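Local coordinates for protein GCN5-related N-acetyltransferase (Sphaerobacter thermophilus, PDB 3TT2) that probably acts as a GCN5-related acyltransferase, moving an acyl group, most likely acetyl from acetyl-coenzyme A, onto an acceptor molecule, at residues 60-65 / 102-107; 81-86 / 121-126; 111-116 / 315-320; 131-136 / 309-314. All blocks are in the same frame, centred on the assembly; numbering follows the deposited sequence.

Interaction 1. Residues 60-65 / 102-107; sequences EAVLVV and TWLVQW. With SO4 (sulfate ion), chain I.
V62 and L104 mark the closest backbone approach, 8.2 Å between their CA atoms, where the short strand 61-65 runs nearly antiparallel to helix segment 102-107, with the two axes 10.5 Å apart and 159° between their directions. V62 carries the contact, pointing at the helix. Its CG1 sits squarely over the six-membered ring of W107, 3.8 Å from the ring centroid and 12° off the normal, a CH-pi contact. The indole is carried across because CG of W107 is anti to the backbone N (chi1 175°), while E60 O meets the ring at its edge. The other branch, V62 CG2, approaches CZ3 of W103 at 4.0 Å, near that ring's plane, and L104 CD2 lies 3.9 Å from V62 CG1. Replacing W107 by an alanine would probably leave CG1 of V62 without its aromatic bed and open a gap between strand and helix. At the start of the helix segment, T102 N donates to O3 of a sulfate, 2.7 Å away, which G99 N also binds. The ion probably comes from the crystallisation liquor, but its site at the amino end of helix 100-115 is consistent with where GNAT proteins bind the cofactor pyrophosphate.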
# COMPACT_ATOMS: atom_id res chain seq x y z
N GLU A 60 4.40 -14.95 10.51
CA GLU A 60 3.70 -13.71 10.14
C GLU A 60 2.22 -13.76 9.65
O GLU A 60 1.67 -12.74 9.24
CB GLU A 60 4.57 -12.88 9.20
CG GLU A 60 5.79 -12.38 9.92
CD GLU A 60 6.93 -11.98 9.01
OE1 GLU A 60 6.69 -11.60 7.84
OE2 GLU A 60 8.09 -12.04 9.47
N ALA A 61 1.59 -14.93 9.68
CA ALA A 61 0.20 -15.02 9.26
C ALA A 61 -0.56 -16.03 10.10
O ALA A 61 0.05 -16.94 10.68
CB ALA A 61 0.10 -15.36 7.79
N VAL A 62 -1.88 -15.88 10.16
CA VAL A 62 -2.70 -16.84 10.88
C VAL A 62 -3.94 -17.22 10.07
O VAL A 62 -4.47 -16.40 9.33
CB VAL A 62 -3.12 -16.32 12.28
CG1 VAL A 62 -4.15 -15.22 12.16
CG2 VAL A 62 -3.66 -17.45 13.16
N LEU A 63 -4.37 -18.47 10.19
CA LEU A 63 -5.59 -18.94 9.52
C LEU A 63 -6.54 -19.61 10.52
O LEU A 63 -6.17 -20.57 11.18
CB LEU A 63 -5.22 -19.93 8.42
CG LEU A 63 -6.37 -20.73 7.80
CD1 LEU A 63 -7.34 -19.77 7.18
CD2 LEU A 63 -5.82 -21.68 6.75
N VAL A 64 -7.76 -19.09 10.63
CA VAL A 64 -8.76 -19.73 11.48
C VAL A 64 -9.54 -20.71 10.61
O VAL A 64 -10.23 -20.31 9.68
CB VAL A 64 -9.73 -18.72 12.14
CG1 VAL A 64 -10.79 -19.44 12.95
CG2 VAL A 64 -8.97 -17.77 13.05
N VAL A 65 -9.41 -21.99 10.90
CA VAL A 65 -10.09 -22.99 10.09
C VAL A 65 -11.42 -23.32 10.73
O VAL A 65 -11.51 -23.57 11.94
CB VAL A 65 -9.24 -24.24 9.87
CG1 VAL A 65 -10.08 -25.36 9.23
CG2 VAL A 65 -8.06 -23.90 8.99
N THR A 102 -12.56 -10.01 16.61
CA THR A 102 -11.88 -9.59 17.84
C THR A 102 -10.62 -10.43 18.06
O THR A 102 -9.58 -9.92 18.46
CB THR A 102 -12.80 -9.73 19.08
OG1 THR A 102 -13.82 -8.72 19.05
CG2 THR A 102 -11.99 -9.59 20.36
N TRP A 103 -10.74 -11.72 17.79
CA TRP A 103 -9.63 -12.63 17.97
C TRP A 103 -8.43 -12.23 17.11
O TRP A 103 -7.32 -12.09 17.63
CB TRP A 103 -10.07 -14.05 17.66
CG TRP A 103 -9.12 -15.06 18.15
CD1 TRP A 103 -9.17 -15.71 19.35
CD2 TRP A 103 -7.97 -15.56 17.46
NE1 TRP A 103 -8.12 -16.59 19.45
CE2 TRP A 103 -7.37 -16.52 18.31
CE3 TRP A 103 -7.40 -15.31 16.22
CZ2 TRP A 103 -6.22 -17.22 17.94
CZ3 TRP A 103 -6.26 -16.00 15.85
CH2 TRP A 103 -5.68 -16.94 16.71
N LEU A 104 -8.65 -12.03 15.81
CA LEU A 104 -7.58 -11.58 14.91
C LEU A 104 -6.92 -10.31 15.40
O LEU A 104 -5.70 -10.15 15.32
CB LEU A 104 -8.13 -11.29 13.52
CG LEU A 104 -8.68 -12.46 12.72
CD1 LEU A 104 -9.02 -11.99 11.32
CD2 LEU A 104 -7.66 -13.58 12.68
N VAL A 105 -7.73 -9.39 15.90
CA VAL A 105 -7.22 -8.12 16.36
C VAL A 105 -6.19 -8.33 17.46
O VAL A 105 -5.07 -7.84 17.35
CB VAL A 105 -8.35 -7.22 16.85
CG1 VAL A 105 -7.79 -6.03 17.62
CG2 VAL A 105 -9.18 -6.76 15.67
N GLN A 106 -6.57 -9.08 18.49
CA GLN A 106 -5.66 -9.33 19.61
C GLN A 106 -4.45 -10.16 19.17
O GLN A 106 -3.35 -9.93 19.64
CB GLN A 106 -6.39 -9.95 20.81
CG GLN A 106 -5.47 -10.32 21.99
CD GLN A 106 -5.60 -9.41 23.22
OE1 GLN A 106 -5.92 -8.22 23.10
NE2 GLN A 106 -5.35 -9.97 24.41
N TRP A 107 -4.65 -11.09 18.24
CA TRP A 107 -3.54 -11.85 17.66
C TRP A 107 -2.42 -10.94 17.15
O TRP A 107 -1.23 -11.18 17.39
CB TRP A 107 -4.03 -12.71 16.49
CG TRP A 107 -2.91 -13.43 15.77
CD1 TRP A 107 -2.30 -14.58 16.17
CD2 TRP A 107 -2.26 -13.03 14.55
NE1 TRP A 107 -1.32 -14.93 15.27
CE2 TRP A 107 -1.27 -14.00 14.27
CE3 TRP A 107 -2.43 -11.96 13.67
CZ2 TRP A 107 -0.45 -13.93 13.15
CZ3 TRP A 107 -1.61 -11.88 12.54
CH2 TRP A 107 -0.63 -12.86 12.30
S SO4 I . -16.61 -10.00 16.31
O1 SO4 I . -16.82 -8.91 17.28
O2 SO4 I . -16.80 -9.54 14.92
O3 SO4 I . -15.26 -10.51 16.46
O4 SO4 I . -17.54 -11.10 16.54

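Interaction 2. Residues 81-86 / 121-126; sequences RYVQLS and AEAQVT
Q84 and T126 bring the flat groups of this contact together: the carboxamide of Q84 offers an N-H of NE2 to OG1 of T126, and the peptide carbonyls of V83 and T126 each receive an N-H from across the gap. The hydrogen bond from NE2 of Q84 to OG1 of T126 is weak, 3.3 Å long, although fairly straight at 159°. Both side chains leave the same face of the sheet and lie side by side; CG of Q84 is anti to the backbone N (chi1 180°) and the extended chain passes along the threonine hydroxyl. Two backbone bonds accompany it. T126 N donates to V83 O at 2.8 Å, and L85 N donates to T126 O, also at 2.8 Å, so T126 is clasped between V83 and L85 as a parallel bridge demands. V83 and Q84 also form a classic beta bulge against strand 71-80. Ahead of the bridge, CG1 of V83 packs on CB of A123 at 3.7 Å. The two strands are the parallel pair of a beta-alpha-beta unit, connected through helix 100-115, as in other GNAT proteins. With two main-chain bonds flanking T126 and one weak side-chain bond, the register rests chiefly on the backbone, with the Q84 amide as a lesser addition in a buried setting.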
# COMPACT_ATOMS: atom_id res chain seq x y z
N ARG A 81 10.41 -2.08 11.77
CA ARG A 81 11.40 -1.83 12.85
C ARG A 81 10.86 -2.19 14.23
O ARG A 81 11.37 -1.72 15.24
CB ARG A 81 11.82 -0.35 12.89
CG ARG A 81 12.71 0.14 11.76
CD ARG A 81 12.07 1.36 11.12
NE ARG A 81 13.02 2.43 10.82
CZ ARG A 81 12.67 3.70 10.63
NH1 ARG A 81 11.39 4.06 10.73
NH2 ARG A 81 13.59 4.62 10.35
N TYR A 82 9.82 -3.02 14.25
CA TYR A 82 9.08 -3.39 15.46
C TYR A 82 8.51 -2.19 16.21
O TYR A 82 8.18 -2.31 17.40
CB TYR A 82 9.99 -4.18 16.41
CG TYR A 82 10.60 -5.41 15.78
CD1 TYR A 82 9.87 -6.57 15.64
CD2 TYR A 82 11.92 -5.41 15.33
CE1 TYR A 82 10.41 -7.69 15.07
CE2 TYR A 82 12.47 -6.54 14.76
CZ TYR A 82 11.71 -7.68 14.63
OH TYR A 82 12.26 -8.83 14.07
N VAL A 83 8.41 -1.03 15.58
CA VAL A 83 7.66 0.07 16.20
C VAL A 83 6.26 0.33 15.66
O VAL A 83 5.45 1.04 16.27
CB VAL A 83 8.45 1.39 16.14
CG1 VAL A 83 9.73 1.27 16.95
CG2 VAL A 83 8.72 1.79 14.68
N GLN A 84 5.99 -0.21 14.47
CA GLN A 84 4.69 -0.06 13.87
C GLN A 84 4.27 -1.31 13.16
O GLN A 84 4.88 -1.69 12.15
CB GLN A 84 4.71 1.09 12.89
CG GLN A 84 3.40 1.33 12.19
CD GLN A 84 3.34 2.72 11.62
OE1 GLN A 84 3.49 2.92 10.42
NE2 GLN A 84 3.16 3.71 12.50
N LEU A 85 3.18 -1.90 13.60
CA LEU A 85 2.74 -3.14 13.01
C LEU A 85 1.48 -2.87 12.23
O LEU A 85 0.50 -2.37 12.77
CB LEU A 85 2.48 -4.17 14.09
CG LEU A 85 2.25 -5.53 13.44
CD1 LEU A 85 3.58 -6.07 12.89
CD2 LEU A 85 1.57 -6.50 14.41
N SER A 86 1.51 -3.20 10.94
CA SER A 86 0.32 -3.15 10.12
C SER A 86 -0.29 -4.55 10.07
O SER A 86 0.42 -5.55 9.94
CB SER A 86 0.66 -2.69 8.71
OG SER A 86 0.96 -1.31 8.69
N ALA A 121 13.99 1.00 23.46
CA ALA A 121 13.09 0.94 24.61
C ALA A 121 12.27 2.21 24.77
O ALA A 121 11.17 2.18 25.33
CB ALA A 121 13.84 0.58 25.88
N GLU A 122 12.79 3.33 24.28
CA GLU A 122 12.09 4.61 24.40
C GLU A 122 11.01 4.79 23.31
O GLU A 122 10.10 5.60 23.46
CB GLU A 122 13.08 5.78 24.38
CG GLU A 122 13.70 6.06 23.01
CD GLU A 122 14.78 5.05 22.62
OE1 GLU A 122 15.10 4.17 23.45
OE2 GLU A 122 15.31 5.16 21.49
N ALA A 123 11.14 4.04 22.22
CA ALA A 123 10.22 4.09 21.09
C ALA A 123 8.79 3.71 21.44
O ALA A 123 8.55 2.68 22.08
CB ALA A 123 10.72 3.19 19.96
N GLN A 124 7.84 4.53 21.00
CA GLN A 124 6.43 4.17 21.09
C GLN A 124 6.14 3.08 20.09
O GLN A 124 6.75 3.01 19.03
CB GLN A 124 5.52 5.36 20.83
CG GLN A 124 5.24 5.64 19.38
CD GLN A 124 3.94 6.40 19.17
OE1 GLN A 124 3.11 6.51 20.08
NE2 GLN A 124 3.74 6.91 17.96
N VAL A 125 5.19 2.22 20.43
CA VAL A 125 4.89 1.06 19.61
C VAL A 125 3.42 1.11 19.22
O VAL A 125 2.56 1.19 20.09
CB VAL A 125 5.16 -0.23 20.39
CG1 VAL A 125 4.69 -1.43 19.61
CG2 VAL A 125 6.65 -0.33 20.76
N THR A 126 3.14 1.09 17.92
CA THR A 126 1.76 1.13 17.43
C THR A 126 1.39 -0.08 16.59
O THR A 126 2.25 -0.71 15.98
CB THR A 126 1.44 2.43 16.62
OG1 THR A 126 2.20 2.47 15.41
CG2 THR A 126 1.72 3.68 17.45

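Interaction 3. Residues 111-116 / 315-320; sequences WIQDRM and KEIRPG
I317 points its side chain at the end of the helix, and three residues there meet it from different directions. Its CG2, anti to the backbone N, extends toward Q113, whose CG lies 3.8 Å away with the two side chains at about a right angle. On the other branch, CG1 of I317 slides past CG2 of I112 in the opposite sense, 4.2 Å apart. M116, modelled as selenomethionine, reaches over obliquely and lays SE 4.1 Å from CG2 of I317. The packing ties the end of helix 100-115 to the last strand of the chain, 305-316, which lies between strands 125-132 and 148-159; at I317, which with R318 makes a classic beta bulge opposite V125, the chain turns a corner. SE of M116 also stands 4.1 Å from CB of R318, and CG of M116 lies over one face of the guanidinium, offset toward the rim. A bend in the arginine chain (chi3 66°) swings that group toward the methionine, and its NH2 is hydrogen-bonded to the carbonyls of A123 and P120, which fixes the flat group while the apolar chain of M116 passes over it.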
# COMPACT_ATOMS: atom_id res chain seq x y z
N TRP A 111 1.11 -10.11 18.66
CA TRP A 111 2.24 -10.36 17.78
C TRP A 111 3.37 -9.39 18.11
O TRP A 111 4.49 -9.82 18.37
CB TRP A 111 1.86 -10.23 16.31
CG TRP A 111 2.95 -10.70 15.36
CD1 TRP A 111 3.05 -11.93 14.79
CD2 TRP A 111 4.08 -9.94 14.89
NE1 TRP A 111 4.17 -11.99 13.99
CE2 TRP A 111 4.82 -10.79 14.04
CE3 TRP A 111 4.54 -8.64 15.11
CZ2 TRP A 111 5.99 -10.38 13.41
CZ3 TRP A 111 5.72 -8.23 14.48
CH2 TRP A 111 6.42 -9.09 13.64
N ILE A 112 3.07 -8.09 18.08
CA ILE A 112 4.08 -7.08 18.37
C ILE A 112 4.52 -7.08 19.84
O ILE A 112 5.68 -6.85 20.12
CB ILE A 112 3.64 -5.65 17.96
CG1 ILE A 112 4.83 -4.70 18.08
CG2 ILE A 112 2.51 -5.15 18.83
CD1 ILE A 112 6.08 -5.20 17.38
N GLN A 113 3.61 -7.34 20.76
CA GLN A 113 3.95 -7.38 22.16
C GLN A 113 5.00 -8.44 22.50
O GLN A 113 5.87 -8.23 23.35
CB GLN A 113 2.69 -7.64 22.97
CG GLN A 113 1.77 -6.45 23.03
CD GLN A 113 0.50 -6.77 23.76
OE1 GLN A 113 0.01 -7.91 23.71
NE2 GLN A 113 -0.04 -5.78 24.47
N ASP A 114 4.92 -9.58 21.83
CA ASP A 114 5.84 -10.69 22.04
C ASP A 114 7.22 -10.40 21.47
O ASP A 114 8.20 -11.04 21.88
CB ASP A 114 5.31 -11.96 21.36
CG ASP A 114 4.11 -12.54 22.05
OD1 ASP A 114 3.74 -11.99 23.10
OD2 ASP A 114 3.54 -13.55 21.58
N ARG A 115 7.26 -9.56 20.45
CA ARG A 115 8.50 -9.13 19.79
C ARG A 115 9.05 -7.74 20.21
O ARG A 115 10.07 -7.27 19.70
CB ARG A 115 8.34 -9.27 18.28
CG ARG A 115 8.19 -10.74 17.86
CD ARG A 115 7.79 -10.88 16.40
NE ARG A 115 7.42 -12.26 16.06
CZ ARG A 115 6.29 -12.86 16.42
NH1 ARG A 115 5.39 -12.22 17.16
NH2 ARG A 115 6.05 -14.10 16.06
N MSE A 116 8.35 -7.11 21.14
CA MSE A 116 8.46 -5.68 21.41
C MSE A 116 9.83 -5.25 21.92
O MSE A 116 10.21 -4.09 21.80
CB MSE A 116 7.38 -5.31 22.43
CG MSE A 116 7.03 -3.86 22.48
SE MSE A 116 5.46 -3.55 23.57
CE MSE A 116 5.91 -4.52 25.20
N LYS A 315 -3.63 2.22 16.99
CA LYS A 315 -3.69 2.15 18.45
C LYS A 315 -2.27 2.12 19.01
O LYS A 315 -1.39 1.50 18.43
CB LYS A 315 -4.44 0.90 18.89
CG LYS A 315 -4.65 0.77 20.39
CD LYS A 315 -5.06 -0.64 20.71
CE LYS A 315 -5.55 -0.78 22.13
NZ LYS A 315 -6.11 -2.16 22.35
N GLU A 316 -2.06 2.77 20.15
CA GLU A 316 -0.72 2.78 20.73
C GLU A 316 -0.55 1.66 21.75
O GLU A 316 -1.17 1.68 22.81
CB GLU A 316 -0.42 4.12 21.40
CG GLU A 316 0.91 4.15 22.14
CD GLU A 316 1.06 5.36 23.06
OE1 GLU A 316 0.76 5.25 24.27
OE2 GLU A 316 1.51 6.42 22.57
N ILE A 317 0.31 0.69 21.41
CA ILE A 317 0.59 -0.46 22.27
C ILE A 317 1.54 -0.11 23.43
O ILE A 317 1.34 -0.55 24.56
CB ILE A 317 1.18 -1.62 21.47
CG1 ILE A 317 0.17 -2.11 20.42
CG2 ILE A 317 1.58 -2.75 22.39
CD1 ILE A 317 -1.18 -2.49 20.97
N ARG A 318 2.56 0.69 23.14
CA ARG A 318 3.42 1.20 24.21
C ARG A 318 3.74 2.66 23.97
O ARG A 318 4.02 3.05 22.86
CB ARG A 318 4.71 0.39 24.25
CG ARG A 318 5.59 0.65 25.46
CD ARG A 318 6.91 -0.08 25.32
NE ARG A 318 7.71 0.47 24.23
CZ ARG A 318 8.90 0.01 23.87
NH1 ARG A 318 9.43 -1.02 24.52
NH2 ARG A 318 9.56 0.57 22.87
N PRO A 319 3.75 3.46 25.04
CA PRO A 319 4.07 4.89 24.91
C PRO A 319 5.55 5.16 24.68
O PRO A 319 6.40 4.33 25.02
CB PRO A 319 3.62 5.49 26.25
CG PRO A 319 3.63 4.32 27.20
CD PRO A 319 3.25 3.12 26.39
N GLY A 320 5.85 6.30 24.08
CA GLY A 320 7.22 6.67 23.79
C GLY A 320 7.32 7.61 22.62
O GLY A 320 6.31 8.07 22.08

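Interaction 4. Residues 131-136 / 309-314; sequences IRASST and RYVLHR. With SO4 (sulfate ion), chain G.
I131 and V311 form a hydrogen-bonded antiparallel pair where strand 125-132 meets the C-terminal strand 305-316 inside the GNAT fold, and the tightly packed part of the contact runs from here to A133. I131 N donates to V311 O at 3.0 Å, V311 N returns a bond to I131 O at 2.8 Å, and the side chain of I131 lies crosswise to H313, its CG1 3.8 Å from ND1. Helix 136-144 packs over the same isoleucine. One step on, R132 and Y310 are the non-hydrogen-bonded pair. The arginine folds back, its chain bent at chi2 and chi3, and lays CD over the face of the tyrosine ring, 3.7 Å from the ring centroid, a CH-pi contact; the guanidinium is too distant for more than a weak cation-pi attraction and instead forms a salt bridge with D39. A leucine replacing Y310 would probably deprive the arginine's CD of its ring face and let the bent chain shift. Next, A133 N donates to R309 O at 2.9 Å, and CB of A133 rests over one face of the R309 guanidinium. Beyond A133 the contact loosens: the chain leaves the strand in a type I turn from R132 to S135, with S134 exposed. A sulfate occupies this more open end, where R309 N donates a hydrogen bond to sulfate O3, 3.2 Å away; the ion's placement against R132 is doubtful. Back at the packed end, V311 O takes a second donor, ND1 of H313 at 3.2 Å, from the face of the carbonyl opposite to I131 N.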
# COMPACT_ATOMS: atom_id res chain seq x y z
N ILE A 131 -8.90 0.07 7.14
CA ILE A 131 -10.28 -0.36 7.04
C ILE A 131 -10.96 0.27 5.83
O ILE A 131 -10.83 1.47 5.60
CB ILE A 131 -11.06 -0.01 8.32
CG1 ILE A 131 -10.31 -0.53 9.55
CG2 ILE A 131 -12.45 -0.60 8.29
CD1 ILE A 131 -9.94 -1.99 9.43
N ARG A 132 -11.67 -0.53 5.04
CA ARG A 132 -12.56 0.02 4.02
C ARG A 132 -13.53 1.00 4.66
O ARG A 132 -14.19 0.67 5.64
CB ARG A 132 -13.34 -1.10 3.33
CG ARG A 132 -12.56 -1.86 2.29
CD ARG A 132 -12.10 -0.95 1.16
NE ARG A 132 -13.14 -0.02 0.75
CZ ARG A 132 -14.03 -0.30 -0.19
NH1 ARG A 132 -14.96 0.59 -0.52
NH2 ARG A 132 -13.99 -1.47 -0.79
N ALA A 133 -13.62 2.20 4.09
CA ALA A 133 -14.52 3.23 4.62
C ALA A 133 -15.95 2.73 4.67
O ALA A 133 -16.74 3.12 5.54
CB ALA A 133 -14.43 4.52 3.80
N SER A 134 -16.28 1.82 3.75
CA SER A 134 -17.64 1.34 3.58
C SER A 134 -18.16 0.40 4.68
O SER A 134 -19.35 0.43 4.99
CB SER A 134 -17.83 0.70 2.20
OG SER A 134 -17.13 -0.53 2.12
N SER A 135 -17.29 -0.42 5.29
CA SER A 135 -17.81 -1.44 6.19
C SER A 135 -17.87 -1.00 7.65
O SER A 135 -16.87 -0.92 8.36
CB SER A 135 -17.05 -2.77 6.06
OG SER A 135 -15.65 -2.61 6.12
N THR A 136 -19.10 -0.79 8.09
CA THR A 136 -19.38 -0.20 9.37
C THR A 136 -19.07 -1.20 10.45
O THR A 136 -18.82 -0.83 11.59
CB THR A 136 -20.86 0.19 9.45
OG1 THR A 136 -21.66 -0.88 8.91
CG2 THR A 136 -21.09 1.45 8.63
N ARG A 309 -11.64 3.79 -0.78
CA ARG A 309 -11.11 4.67 0.25
C ARG A 309 -10.92 3.86 1.52
O ARG A 309 -11.83 3.18 1.98
CB ARG A 309 -12.13 5.77 0.53
CG ARG A 309 -11.84 6.62 1.77
CD ARG A 309 -12.95 7.61 1.95
NE ARG A 309 -13.00 8.22 3.27
CZ ARG A 309 -14.12 8.29 3.99
NH1 ARG A 309 -15.24 7.77 3.52
NH2 ARG A 309 -14.10 8.88 5.19
N TYR A 310 -9.73 3.94 2.10
CA TYR A 310 -9.52 3.27 3.37
C TYR A 310 -9.31 4.32 4.45
O TYR A 310 -8.81 5.41 4.18
CB TYR A 310 -8.31 2.34 3.33
CG TYR A 310 -8.44 1.14 2.42
CD1 TYR A 310 -8.78 -0.11 2.92
CD2 TYR A 310 -8.20 1.25 1.07
CE1 TYR A 310 -8.87 -1.22 2.09
CE2 TYR A 310 -8.31 0.16 0.23
CZ TYR A 310 -8.64 -1.07 0.74
OH TYR A 310 -8.73 -2.14 -0.11
N VAL A 311 -9.73 4.00 5.67
CA VAL A 311 -9.42 4.82 6.82
C VAL A 311 -8.40 4.08 7.66
O VAL A 311 -8.64 2.95 8.09
CB VAL A 311 -10.65 5.11 7.68
CG1 VAL A 311 -10.26 5.99 8.88
CG2 VAL A 311 -11.71 5.77 6.86
N LEU A 312 -7.26 4.71 7.88
CA LEU A 312 -6.23 4.08 8.66
C LEU A 312 -6.55 4.20 10.16
O LEU A 312 -6.66 5.30 10.71
CB LEU A 312 -4.87 4.68 8.32
CG LEU A 312 -3.66 4.32 9.18
CD1 LEU A 312 -3.63 2.84 9.47
CD2 LEU A 312 -2.42 4.71 8.44
N HIS A 313 -6.67 3.05 10.81
CA HIS A 313 -6.91 3.01 12.24
C HIS A 313 -5.66 2.59 13.00
O HIS A 313 -5.02 1.61 12.65
CB HIS A 313 -8.10 2.11 12.55
CG HIS A 313 -9.42 2.78 12.30
ND1 HIS A 313 -9.94 2.94 11.03
CD2 HIS A 313 -10.30 3.36 13.15
CE1 HIS A 313 -11.09 3.57 11.11
NE2 HIS A 313 -11.33 3.84 12.39
N ARG A 314 -5.32 3.37 14.03
CA ARG A 314 -4.10 3.14 14.79
C ARG A 314 -4.33 3.11 16.30
O ARG A 314 -5.12 3.89 16.83
CB ARG A 314 -3.08 4.22 14.47
CG ARG A 314 -1.72 3.95 15.04
CD ARG A 314 -0.75 4.99 14.57
NE ARG A 314 -0.49 4.93 13.13
CZ ARG A 314 -0.12 5.99 12.42
NH1 ARG A 314 0.01 7.16 13.03
NH2 ARG A 314 0.12 5.89 11.10
S SO4 G . -15.55 3.42 -0.48
O1 SO4 G . -15.22 4.85 -0.54
O2 SO4 G . -15.72 2.89 -1.84
O3 SO4 G . -14.48 2.69 0.19
O4 SO4 G . -16.79 3.25 0.28

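Interactions 2 and 3 lie close together, their centres about 6 Å apart, and touch directly through the backbone, where I317 N reaches V125 O. Interaction 1 is about 17 Å from interaction 3 between centres; both use helix 100-115, which also links the two strands of interaction 2. Interaction 4 lies about 22 Å, centre to centre, from interactions 2 and 3, sharing strand 125-132 with the former and strand 305-316 with the latter. Along the chain, interactions 1 and 2 cross, while interaction 4 is nested inside the loop that interaction 3 closes. The last strand of the chain thus sits among strands of the N-terminal half, joining the two halves of the protein.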